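Local coordinates for quinoline 2-oxidoreductase large subunit (Pseudomonas putida, PDB 1T3Q), which carries the molybdenum and pterin cytosine dinucleotide cofactor of a molybdenum hydroxylase that oxidises quinoline at its 2-position, at residues I100-A105 against G324-L329; Q215-W220 against T231-F236; T221-Q224 against F228-T231; M235-P240 against E264-C269. All blocks are in the same frame, centred on the assembly; numbering follows the deposited sequence.

Contact 1 (I100-A105 against G324-L329); sequences IQPLLA and GAYNNL
Ile100 enters this contact through its backbone: Ile100 O lies 4.0 Å from Tyr326 CE1, oblique to the ring, while its CB points away from the loop. Here the small antiparallel pair of strands 87-89 and 99-101, in the a/b hammerhead region, meets the loop that follows strand 312-322 in the first molybdopterin-binding region, and a CH-pi contact joins them. Gln101 supplies it. With CG anti to the backbone N (chi1 175°) and the chain extended beyond, the side chain runs across the tyrosine, and Gln101 CG stands 3.7 Å from the centroid of the Tyr326 ring, 19° off its normal. The amide follows nearly flat, its plane 10° from that of the ring. Ala325 CB lies against the opposite face. A water 2.8 Å from Gln101 OE1 and 2.6 Å from Asn327 O links the same amide to the loop backbone. At the phenol end, Tyr326 OH is hydrogen-bonded to Glu114 and Arg110. A leucine in place of Tyr326 would probably leave the Gln101 methylenes without a flat face to lie on and rob Glu114 and Arg110 of their shared hydroxyl. Pro102, whose side chain is also about 4 Å from a bound sulfate, crosses the tyrosine at about a right angle: Pro102 CD packs 3.8 Å from Tyr326 CZ, and is 3.6 Å from Tyr326 OH.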
loop_
_atom_site.group_PDB
_atom_site.type_symbol
_atom_site.label_atom_id
_atom_site.label_comp_id
_atom_site.label_asym_id
_atom_site.label_seq_id
_atom_site.Cartn_x
_atom_site.Cartn_y
_atom_site.Cartn_z
ATOM N N ILE B 100 -34.078 -6.996 7.357
ATOM C CA ILE B 100 -32.759 -7.591 7.441
ATOM C C ILE B 100 -32.556 -8.147 6.042
ATOM O O ILE B 100 -33.233 -9.090 5.645
ATOM C CB ILE B 100 -32.714 -8.742 8.470
ATOM C CG1 ILE B 100 -33.074 -8.209 9.858
ATOM C CG2 ILE B 100 -31.329 -9.372 8.481
ATOM C CD1 ILE B 100 -32.969 -9.246 10.973
ATOM N N GLN B 101 -31.664 -7.534 5.274
ATOM C CA GLN B 101 -31.431 -8.013 3.923
ATOM C C GLN B 101 -30.314 -9.033 3.918
ATOM O O GLN B 101 -29.181 -8.732 4.294
ATOM C CB GLN B 101 -31.074 -6.858 2.981
ATOM C CG GLN B 101 -30.713 -7.329 1.578
ATOM C CD GLN B 101 -30.403 -6.190 0.621
ATOM O OE1 GLN B 101 -30.373 -5.020 1.011
ATOM N NE2 GLN B 101 -30.163 -6.531 -0.640
ATOM N N PRO B 102 -30.619 -10.268 3.494
ATOM C CA PRO B 102 -29.569 -11.279 3.471
ATOM C C PRO B 102 -28.573 -10.925 2.367
ATOM O O PRO B 102 -28.957 -10.370 1.333
ATOM C CB PRO B 102 -30.341 -12.561 3.190
ATOM C CG PRO B 102 -31.427 -12.090 2.262
ATOM C CD PRO B 102 -31.875 -10.782 2.914
ATOM N N LEU B 103 -27.298 -11.218 2.592
ATOM C CA LEU B 103 -26.279 -10.914 1.593
ATOM C C LEU B 103 -26.601 -11.684 0.315
ATOM O O LEU B 103 -26.462 -11.160 -0.795
ATOM C CB LEU B 103 -24.891 -11.271 2.129
ATOM C CG LEU B 103 -24.560 -10.620 3.482
ATOM C CD1 LEU B 103 -23.102 -10.869 3.830
ATOM C CD2 LEU B 103 -24.844 -9.114 3.432
ATOM N N LEU B 104 -27.041 -12.928 0.484
ATOM C CA LEU B 104 -27.436 -13.776 -0.633
ATOM C C LEU B 104 -28.816 -14.317 -0.310
ATOM O O LEU B 104 -29.083 -14.683 0.832
ATOM C CB LEU B 104 -26.476 -14.955 -0.803
ATOM C CG LEU B 104 -25.471 -14.894 -1.951
ATOM C CD1 LEU B 104 -24.512 -13.740 -1.725
ATOM C CD2 LEU B 104 -24.714 -16.213 -2.023
ATOM N N ALA B 105 -29.695 -14.361 -1.304
ATOM C CA ALA B 105 -31.032 -14.894 -1.074
ATOM C C ALA B 105 -30.846 -16.308 -0.531
ATOM O O ALA B 105 -29.944 -17.028 -0.962
ATOM C CB ALA B 105 -31.819 -14.930 -2.375
ATOM N N GLY B 324 -39.052 -0.896 -2.763
ATOM C CA GLY B 324 -38.280 -2.080 -3.081
ATOM C C GLY B 324 -38.451 -3.115 -1.987
ATOM O O GLY B 324 -39.213 -2.907 -1.036
ATOM N N ALA B 325 -37.716 -4.214 -2.113
ATOM C CA ALA B 325 -37.800 -5.343 -1.192
ATOM C C ALA B 325 -37.281 -5.163 0.225
ATOM O O ALA B 325 -37.774 -5.823 1.142
ATOM C CB ALA B 325 -37.121 -6.559 -1.822
ATOM N N TYR B 326 -36.288 -4.294 0.406
ATOM C CA TYR B 326 -35.699 -4.066 1.725
ATOM C C TYR B 326 -35.411 -2.587 1.948
ATOM O O TYR B 326 -35.566 -1.762 1.043
ATOM C CB TYR B 326 -34.362 -4.806 1.850
ATOM C CG TYR B 326 -34.385 -6.269 1.462
ATOM C CD1 TYR B 326 -34.865 -7.240 2.344
ATOM C CD2 TYR B 326 -33.919 -6.683 0.214
ATOM C CE1 TYR B 326 -34.874 -8.591 1.992
ATOM C CE2 TYR B 326 -33.928 -8.032 -0.150
ATOM C CZ TYR B 326 -34.407 -8.980 0.747
ATOM O OH TYR B 326 -34.415 -10.313 0.393
ATOM N N ASN B 327 -34.980 -2.267 3.164
ATOM C CA ASN B 327 -34.595 -0.909 3.504
ATOM C C ASN B 327 -33.097 -0.868 3.255
ATOM O O ASN B 327 -32.372 -1.750 3.712
ATOM C CB ASN B 327 -34.824 -0.605 4.990
ATOM C CG ASN B 327 -36.277 -0.380 5.332
ATOM O OD1 ASN B 327 -36.881 -1.171 6.056
ATOM N ND2 ASN B 327 -36.844 0.706 4.827
ATOM N N ASN B 328 -32.631 0.134 2.521
ATOM C CA ASN B 328 -31.203 0.271 2.284
ATOM C C ASN B 328 -30.620 0.747 3.611
ATOM O O ASN B 328 -31.335 1.318 4.436
ATOM C CB ASN B 328 -30.932 1.349 1.231
ATOM C CG ASN B 328 -31.343 2.733 1.708
ATOM O OD1 ASN B 328 -32.401 3.245 1.344
ATOM N ND2 ASN B 328 -30.512 3.334 2.549
ATOM N N LEU B 329 -29.331 0.514 3.821
ATOM C CA LEU B 329 -28.664 0.979 5.034
ATOM C C LEU B 329 -27.710 2.059 4.516
ATOM O O LEU B 329 -26.976 1.817 3.562
ATOM C CB LEU B 329 -27.861 -0.157 5.673
ATOM C CG LEU B 329 -27.750 -0.334 7.197
ATOM C CD1 LEU B 329 -26.285 -0.483 7.568
ATOM C CD2 LEU B 329 -28.394 0.814 7.957
HETATM O O HOH W 1 -30.223 -3.211 3.200
#

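Contact 2 (Q215-W220 against T231-F236); sequences QQLILW and TMVAMF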
loop_
_atom_site.group_PDB
_atom_site.type_symbol
_atom_site.label_atom_id
_atom_site.label_comp_id
_atom_site.label_asym_id
_atom_site.label_seq_id
_atom_site.Cartn_x
_atom_site.Cartn_y
_atom_site.Cartn_z
ATOM N N GLN B 215 -4.809 -11.337 11.802
ATOM C CA GLN B 215 -6.253 -11.249 11.999
ATOM C C GLN B 215 -6.766 -9.871 11.604
ATOM O O GLN B 215 -7.817 -9.429 12.069
ATOM C CB GLN B 215 -6.615 -11.549 13.457
ATOM C CG GLN B 215 -6.412 -13.005 13.846
ATOM C CD GLN B 215 -6.566 -13.234 15.335
ATOM O OE1 GLN B 215 -7.609 -12.936 15.919
ATOM N NE2 GLN B 215 -5.521 -13.764 15.962
ATOM N N GLN B 216 -6.020 -9.191 10.742
ATOM C CA GLN B 216 -6.428 -7.866 10.300
ATOM C C GLN B 216 -7.046 -7.900 8.906
ATOM O O GLN B 216 -6.630 -8.673 8.037
ATOM C CB GLN B 216 -5.236 -6.907 10.326
ATOM C CG GLN B 216 -4.640 -6.735 11.716
ATOM C CD GLN B 216 -3.487 -5.756 11.740
ATOM O OE1 GLN B 216 -2.566 -5.841 10.927
ATOM N NE2 GLN B 216 -3.524 -4.822 12.681
ATOM N N LEU B 217 -8.046 -7.052 8.713
ATOM C CA LEU B 217 -8.757 -6.951 7.449
ATOM C C LEU B 217 -8.647 -5.552 6.864
ATOM O O LEU B 217 -8.866 -4.558 7.563
ATOM C CB LEU B 217 -10.240 -7.274 7.658
ATOM C CG LEU B 217 -11.216 -6.883 6.537
ATOM C CD1 LEU B 217 -10.989 -7.761 5.306
ATOM C CD2 LEU B 217 -12.650 -7.033 7.027
ATOM N N ILE B 218 -8.296 -5.475 5.586
ATOM C CA ILE B 218 -8.240 -4.187 4.905
ATOM C C ILE B 218 -9.291 -4.288 3.810
ATOM O O ILE B 218 -9.268 -5.223 3.009
ATOM C CB ILE B 218 -6.875 -3.916 4.228
ATOM C CG1 ILE B 218 -5.766 -3.823 5.276
ATOM C CG2 ILE B 218 -6.946 -2.609 3.435
ATOM C CD1 ILE B 218 -4.386 -3.573 4.676
ATOM N N LEU B 219 -10.225 -3.350 3.798
ATOM C CA LEU B 219 -11.260 -3.327 2.784
ATOM C C LEU B 219 -11.160 -2.045 1.979
ATOM O O LEU B 219 -11.385 -0.951 2.510
ATOM C CB LEU B 219 -12.654 -3.400 3.416
ATOM C CG LEU B 219 -13.821 -3.184 2.440
ATOM C CD1 LEU B 219 -13.839 -4.287 1.387
ATOM C CD2 LEU B 219 -15.138 -3.172 3.213
ATOM N N TRP B 220 -10.796 -2.181 0.709
ATOM C CA TRP B 220 -10.725 -1.041 -0.198
ATOM C C TRP B 220 -12.118 -0.979 -0.801
ATOM O O TRP B 220 -12.624 -1.986 -1.284
ATOM C CB TRP B 220 -9.729 -1.294 -1.328
ATOM C CG TRP B 220 -8.296 -1.133 -0.966
ATOM C CD1 TRP B 220 -7.530 -0.010 -1.125
ATOM C CD2 TRP B 220 -7.430 -2.142 -0.442
ATOM N NE1 TRP B 220 -6.235 -0.268 -0.738
ATOM C CE2 TRP B 220 -6.147 -1.568 -0.315
ATOM C CE3 TRP B 220 -7.615 -3.480 -0.070
ATOM C CZ2 TRP B 220 -5.048 -2.288 0.167
ATOM C CZ3 TRP B 220 -6.521 -4.198 0.411
ATOM C CH2 TRP B 220 -5.252 -3.598 0.524
ATOM N N THR B 231 -17.458 0.157 10.646
ATOM C CA THR B 231 -18.276 -0.216 11.796
ATOM C C THR B 231 -19.324 -1.274 11.446
ATOM O O THR B 231 -19.564 -2.192 12.234
ATOM C CB THR B 231 -18.996 1.015 12.385
ATOM O OG1 THR B 231 -18.035 2.038 12.673
ATOM C CG2 THR B 231 -19.721 0.640 13.673
ATOM N N MET B 232 -19.945 -1.158 10.274
ATOM C CA MET B 232 -20.962 -2.125 9.879
ATOM C C MET B 232 -20.377 -3.492 9.539
ATOM O O MET B 232 -21.006 -4.520 9.806
ATOM C CB MET B 232 -21.796 -1.601 8.703
ATOM C CG MET B 232 -22.597 -0.336 9.019
ATOM S SD MET B 232 -23.583 -0.444 10.543
ATOM C CE MET B 232 -22.531 0.408 11.633
ATOM N N VAL B 233 -19.187 -3.517 8.946
ATOM C CA VAL B 233 -18.561 -4.797 8.637
ATOM C C VAL B 233 -18.270 -5.497 9.964
ATOM O O VAL B 233 -18.496 -6.703 10.112
ATOM C CB VAL B 233 -17.235 -4.625 7.868
ATOM C CG1 VAL B 233 -16.487 -5.956 7.808
ATOM C CG2 VAL B 233 -17.519 -4.133 6.458
ATOM N N ALA B 234 -17.779 -4.727 10.931
ATOM C CA ALA B 234 -17.458 -5.271 12.245
ATOM C C ALA B 234 -18.693 -5.901 12.885
ATOM O O ALA B 234 -18.632 -7.015 13.406
ATOM C CB ALA B 234 -16.910 -4.176 13.146
ATOM N N MET B 235 -19.810 -5.187 12.833
ATOM C CA MET B 235 -21.050 -5.666 13.430
ATOM C C MET B 235 -21.742 -6.805 12.683
ATOM O O MET B 235 -22.122 -7.806 13.288
ATOM C CB MET B 235 -22.028 -4.502 13.601
ATOM C CG MET B 235 -21.467 -3.363 14.439
ATOM S SD MET B 235 -22.749 -2.441 15.308
ATOM C CE MET B 235 -22.990 -1.069 14.256
ATOM N N PHE B 236 -21.897 -6.661 11.372
ATOM C CA PHE B 236 -22.577 -7.676 10.583
ATOM C C PHE B 236 -21.755 -8.929 10.268
ATOM O O PHE B 236 -22.317 -9.954 9.893
ATOM C CB PHE B 236 -23.113 -7.044 9.294
ATOM C CG PHE B 236 -24.120 -5.944 9.532
ATOM C CD1 PHE B 236 -24.273 -4.913 8.614
ATOM C CD2 PHE B 236 -24.913 -5.939 10.678
ATOM C CE1 PHE B 236 -25.198 -3.887 8.832
ATOM C CE2 PHE B 236 -25.841 -4.921 10.903
ATOM C CZ PHE B 236 -25.982 -3.892 9.976
#
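Val233 splits its two methyls between Leu217 and Leu219, alternate residues on one side of the strand, and these two touches are the packed part of the contact. Leu217 comes tip to tip with it, Leu217 CD2 lying 4.1 Å from Val233 CG1; Leu219 meets it at a slant, with Leu219 CD2 4.1 Å from Val233 CG2. Both leucines hold CG anti to the backbone N (chi1 165° and 172°), which extends their methyls from the strand toward the helix. The backbones stay well apart, Leu219 CA being 9.5 Å from Val233 CA. These are the first strand and the helix of a beta-alpha-beta unit, strand 216-221, helix 226-237 and strand 244-247, in which the two strands lie parallel and adjacent and the helix packs on the sheet. Ile244 of the returning strand also touches Val233, while Leu266 and Cys269 of helix 263-275 press on the same cluster, so the methyls are buried. Toward the strand's start packing gives way to polar residues: Gln215 is exposed at a G1 beta bulge, and partly exposed Gln216 turns from the helix to pack on Val530 of the second subunit. On the helix, Met235 is likewise exposed, well clear of the strand.

Contact 3 (T221-Q224 against F228-T231); sequences TATQ and FVRT
Thr223 comes closest to Val229 with its hydroxyl: Thr223 OG1 lies 3.7 Å from Val229 CG2, a polar atom set against a methyl. The loop involved joins strand 216-221 to helix 226-237 within a beta-alpha-beta unit, and it bends through an inverse gamma turn centred on Ala222, closed by a weak bond of 2.9 Å from Thr223 N to Thr221 O. The threonine holds OG1 opposite its backbone N (chi1 -179°), leaving CG2 in the crowded position between N and the carbonyl carbon. The hydroxyl is not left bare by its apolar neighbour, since it bonds to Met225 N just ahead of the helix and weakly to Lys258 O. The threonine and valine side chains run alongside each other, pointing opposite ways. On the other branch of the valine, Val229 CG1 is 4.4 Å from Thr221 CG2, a looser touch, and Thr221 OG1 is hydrogen-bonded to Glu265 of helix 263-275. Between strand end and helix, the buried turn leads to Gln224, a residue of the molybdenum site. Its side chain leads away from the helix: Gln224 OE1 is hydrogen-bonded to Gly256 N, and Gln224 NE2 to Ala544 O and to oxygen OM1 of the dioxosulfidomolybdenum ion.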
loop_
_atom_site.group_PDB
_atom_site.type_symbol
_atom_site.label_atom_id
_atom_site.label_comp_id
_atom_site.label_asym_id
_atom_site.label_seq_id
_atom_site.Cartn_x
_atom_site.Cartn_y
_atom_site.Cartn_z
ATOM N N THR B 221 -12.762 0.178 -0.751
ATOM C CA THR B 221 -14.087 0.282 -1.337
ATOM C C THR B 221 -14.393 1.692 -1.811
ATOM O O THR B 221 -14.007 2.665 -1.170
ATOM C CB THR B 221 -15.191 -0.180 -0.344
ATOM O OG1 THR B 221 -16.476 0.086 -0.915
ATOM C CG2 THR B 221 -15.073 0.536 0.996
ATOM N N ALA B 222 -15.067 1.787 -2.954
ATOM C CA ALA B 222 -15.448 3.076 -3.522
ATOM C C ALA B 222 -16.682 3.539 -2.751
ATOM O O ALA B 222 -17.814 3.390 -3.214
ATOM C CB ALA B 222 -15.773 2.923 -4.998
ATOM N N THR B 223 -16.451 4.097 -1.571
ATOM C CA THR B 223 -17.545 4.547 -0.724
ATOM C C THR B 223 -17.442 6.013 -0.331
ATOM O O THR B 223 -16.358 6.606 -0.346
ATOM C CB THR B 223 -17.606 3.699 0.569
ATOM O OG1 THR B 223 -18.706 4.131 1.377
ATOM C CG2 THR B 223 -16.313 3.862 1.373
ATOM N N GLN B 224 -18.584 6.592 0.019
ATOM C CA GLN B 224 -18.645 7.982 0.462
ATOM C C GLN B 224 -18.670 8.004 1.997
ATOM O O GLN B 224 -18.606 9.073 2.610
ATOM C CB GLN B 224 -19.919 8.659 -0.061
ATOM C CG GLN B 224 -20.144 8.494 -1.554
ATOM C CD GLN B 224 -21.433 9.128 -2.034
ATOM O OE1 GLN B 224 -22.049 8.645 -2.981
ATOM N NE2 GLN B 224 -21.843 10.221 -1.390
ATOM N N PHE B 228 -18.374 4.449 8.412
ATOM C CA PHE B 228 -19.645 3.739 8.502
ATOM C C PHE B 228 -19.468 2.290 8.045
ATOM O O PHE B 228 -19.922 1.356 8.707
ATOM C CB PHE B 228 -20.675 4.455 7.624
ATOM C CG PHE B 228 -21.893 3.639 7.306
ATOM C CD1 PHE B 228 -22.864 3.390 8.273
ATOM C CD2 PHE B 228 -22.086 3.140 6.022
ATOM C CE1 PHE B 228 -24.013 2.658 7.960
ATOM C CE2 PHE B 228 -23.231 2.406 5.700
ATOM C CZ PHE B 228 -24.196 2.166 6.674
ATOM N N VAL B 229 -18.803 2.107 6.909
ATOM C CA VAL B 229 -18.577 0.765 6.383
ATOM C C VAL B 229 -17.765 -0.081 7.360
ATOM O O VAL B 229 -18.100 -1.241 7.616
ATOM C CB VAL B 229 -17.854 0.823 5.016
ATOM C CG1 VAL B 229 -17.502 -0.584 4.539
ATOM C CG2 VAL B 229 -18.749 1.506 3.995
ATOM N N ARG B 230 -16.701 0.498 7.907
ATOM C CA ARG B 230 -15.854 -0.214 8.856
ATOM C C ARG B 230 -16.665 -0.726 10.048
ATOM O O ARG B 230 -16.574 -1.897 10.415
ATOM C CB ARG B 230 -14.731 0.702 9.353
ATOM C CG ARG B 230 -13.877 0.108 10.481
ATOM C CD ARG B 230 -12.766 1.060 10.855
ATOM N NE ARG B 230 -11.957 0.611 11.993
ATOM C CZ ARG B 230 -11.971 1.185 13.195
ATOM N NH1 ARG B 230 -11.195 0.719 14.166
ATOM N NH2 ARG B 230 -12.767 2.220 13.431
ATOM N N THR B 231 -17.458 0.157 10.646
ATOM C CA THR B 231 -18.276 -0.216 11.796
ATOM C C THR B 231 -19.324 -1.274 11.446
ATOM O O THR B 231 -19.564 -2.192 12.234
ATOM C CB THR B 231 -18.996 1.015 12.385
ATOM O OG1 THR B 231 -18.035 2.038 12.673
ATOM C CG2 THR B 231 -19.721 0.640 13.673
#

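Contact 4 (M235-P240 against E264-C269); sequences MFCAIP and EELLVC
Leu266 fills the space between Phe236 and Cys237, and its side chain can be traced outward from helix 263-275 to the last turn of helix 226-237. At its root, Leu266 CB is 4.2 Å from Cys237 SG. CG stands anti to the carbonyl carbon (chi1 -62°), and there the chain forks. One branch, CD1, continues outward anti to CA (chi2 -177°) and reaches the base of the phenylalanine: Leu266 CD1 is 3.9 Å from Phe236 CB and 4.1 Å from Phe236 CD1, lying oblique to the ring. The ring itself leads off toward Leu261, Leu329 and Ile87. The other branch turns to the cysteine, with Leu266 CD2 4.0 Å from Cys237 SG. Val233, one turn back on helix 226-237, and Leu103 also pack on Leu266, so the leucine knits the two helices to the neighbouring loop. Past the contact the first chain turns away: Ala238 takes a positive phi, and Ile239 N probably hydrogen-bonds to Ala234 O. Cys269, a turn further along the other helix, packs instead on Val233 and on Leu217 and Leu219 of strand 216-221. No hydrogen bond spans the two segments. The helices are therefore held here by methyl, methylene and thiol packing, with Cys237 serving the contact as an apolar side chain.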
loop_
_atom_site.group_PDB
_atom_site.type_symbol
_atom_site.label_atom_id
_atom_site.label_comp_id
_atom_site.label_asym_id
_atom_site.label_seq_id
_atom_site.Cartn_x
_atom_site.Cartn_y
_atom_site.Cartn_z
ATOM N N MET B 235 -19.810 -5.187 12.833
ATOM C CA MET B 235 -21.050 -5.666 13.430
ATOM C C MET B 235 -21.742 -6.805 12.683
ATOM O O MET B 235 -22.122 -7.806 13.288
ATOM C CB MET B 235 -22.028 -4.502 13.601
ATOM C CG MET B 235 -21.467 -3.363 14.439
ATOM S SD MET B 235 -22.749 -2.441 15.308
ATOM C CE MET B 235 -22.990 -1.069 14.256
ATOM N N PHE B 236 -21.897 -6.661 11.372
ATOM C CA PHE B 236 -22.577 -7.676 10.583
ATOM C C PHE B 236 -21.755 -8.929 10.268
ATOM O O PHE B 236 -22.317 -9.954 9.893
ATOM C CB PHE B 236 -23.113 -7.044 9.294
ATOM C CG PHE B 236 -24.120 -5.944 9.532
ATOM C CD1 PHE B 236 -24.273 -4.913 8.614
ATOM C CD2 PHE B 236 -24.913 -5.939 10.678
ATOM C CE1 PHE B 236 -25.198 -3.887 8.832
ATOM C CE2 PHE B 236 -25.841 -4.921 10.903
ATOM C CZ PHE B 236 -25.982 -3.892 9.976
ATOM N N CYS B 237 -20.436 -8.853 10.421
ATOM C CA CYS B 237 -19.577 -10.008 10.165
ATOM C C CYS B 237 -18.945 -10.494 11.463
ATOM O O CYS B 237 -18.198 -11.471 11.471
ATOM C CB CYS B 237 -18.467 -9.659 9.171
ATOM S SG CYS B 237 -19.057 -9.198 7.529
ATOM N N ALA B 238 -19.245 -9.801 12.557
ATOM C CA ALA B 238 -18.701 -10.157 13.863
ATOM C C ALA B 238 -17.174 -10.225 13.830
ATOM O O ALA B 238 -16.572 -11.230 14.215
ATOM C CB ALA B 238 -19.280 -11.493 14.328
ATOM N N ILE B 239 -16.558 -9.151 13.348
ATOM C CA ILE B 239 -15.106 -9.049 13.280
ATOM C C ILE B 239 -14.742 -7.858 14.165
ATOM O O ILE B 239 -15.352 -6.799 14.058
ATOM C CB ILE B 239 -14.633 -8.793 11.827
ATOM C CG1 ILE B 239 -14.976 -10.008 10.956
ATOM C CG2 ILE B 239 -13.131 -8.513 11.798
ATOM C CD1 ILE B 239 -14.572 -9.872 9.492
ATOM N N PRO B 240 -13.765 -8.024 15.073
ATOM C CA PRO B 240 -13.385 -6.907 15.947
ATOM C C PRO B 240 -13.076 -5.664 15.120
ATOM O O PRO B 240 -12.292 -5.718 14.176
ATOM C CB PRO B 240 -12.179 -7.451 16.713
ATOM C CG PRO B 240 -11.656 -8.551 15.832
ATOM C CD PRO B 240 -12.893 -9.190 15.283
ATOM N N GLU B 264 -22.239 -6.774 -1.264
ATOM C CA GLU B 264 -20.938 -7.166 -1.797
ATOM C C GLU B 264 -19.747 -6.715 -0.953
ATOM O O GLU B 264 -18.726 -7.397 -0.925
ATOM C CB GLU B 264 -20.777 -6.673 -3.239
ATOM C CG GLU B 264 -21.725 -7.340 -4.224
ATOM C CD GLU B 264 -23.021 -6.579 -4.429
ATOM O OE1 GLU B 264 -23.528 -5.968 -3.463
ATOM O OE2 GLU B 264 -23.545 -6.604 -5.563
ATOM N N GLU B 265 -19.863 -5.579 -0.266
ATOM C CA GLU B 265 -18.758 -5.113 0.573
ATOM C C GLU B 265 -18.532 -6.108 1.702
ATOM O O GLU B 265 -17.395 -6.413 2.067
ATOM C CB GLU B 265 -19.053 -3.720 1.153
ATOM C CG GLU B 265 -19.068 -2.624 0.100
ATOM C CD GLU B 265 -19.458 -1.263 0.657
ATOM O OE1 GLU B 265 -18.649 -0.316 0.539
ATOM O OE2 GLU B 265 -20.575 -1.137 1.202
ATOM N N LEU B 266 -19.622 -6.627 2.254
ATOM C CA LEU B 266 -19.496 -7.592 3.327
ATOM C C LEU B 266 -19.004 -8.903 2.737
ATOM O O LEU B 266 -18.119 -9.545 3.297
ATOM C CB LEU B 266 -20.845 -7.806 4.023
ATOM C CG LEU B 266 -21.453 -6.571 4.694
ATOM C CD1 LEU B 266 -22.751 -6.959 5.394
ATOM C CD2 LEU B 266 -20.472 -5.992 5.689
ATOM N N LEU B 267 -19.561 -9.278 1.590
ATOM C CA LEU B 267 -19.186 -10.529 0.950
ATOM C C LEU B 267 -17.705 -10.651 0.648
ATOM O O LEU B 267 -17.109 -11.686 0.936
ATOM C CB LEU B 267 -20.008 -10.749 -0.319
ATOM C CG LEU B 267 -21.481 -11.108 -0.080
ATOM C CD1 LEU B 267 -22.246 -11.044 -1.386
ATOM C CD2 LEU B 267 -21.581 -12.514 0.542
ATOM N N VAL B 268 -17.085 -9.616 0.081
ATOM C CA VAL B 268 -15.661 -9.744 -0.212
ATOM C C VAL B 268 -14.838 -9.953 1.053
ATOM O O VAL B 268 -13.841 -10.671 1.032
ATOM C CB VAL B 268 -15.107 -8.536 -1.013
ATOM C CG1 VAL B 268 -15.710 -8.541 -2.412
ATOM C CG2 VAL B 268 -15.423 -7.229 -0.296
ATOM N N CYS B 269 -15.261 -9.348 2.160
ATOM C CA CYS B 269 -14.539 -9.519 3.417
ATOM C C CYS B 269 -14.668 -10.964 3.878
ATOM O O CYS B 269 -13.689 -11.584 4.295
ATOM C CB CYS B 269 -15.098 -8.589 4.495
ATOM S SG CYS B 269 -14.823 -6.833 4.155
#

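In the fold
Contacts 2, 3 and 4 are buried and all draw on helix 226-237: contact 3 at its beginning, contact 2 along its middle, contact 4 at its far end against helix 263-275. Contacts 2 and 4, with centres about 5 Å apart, form one apolar core, joined where Val233 CG2 lies 3.6 Å from Leu266 CD2. Contact 3 mixes hydroxyls with methyls and adjoins the molybdenum site, whereas contact 1, only partly buried, relies on an aromatic face and a water to join the hammerhead region to the cofactor-binding region. It still reaches the core: Leu329 packs on Phe228, Met232 and Phe236, and Leu103 on Leu266.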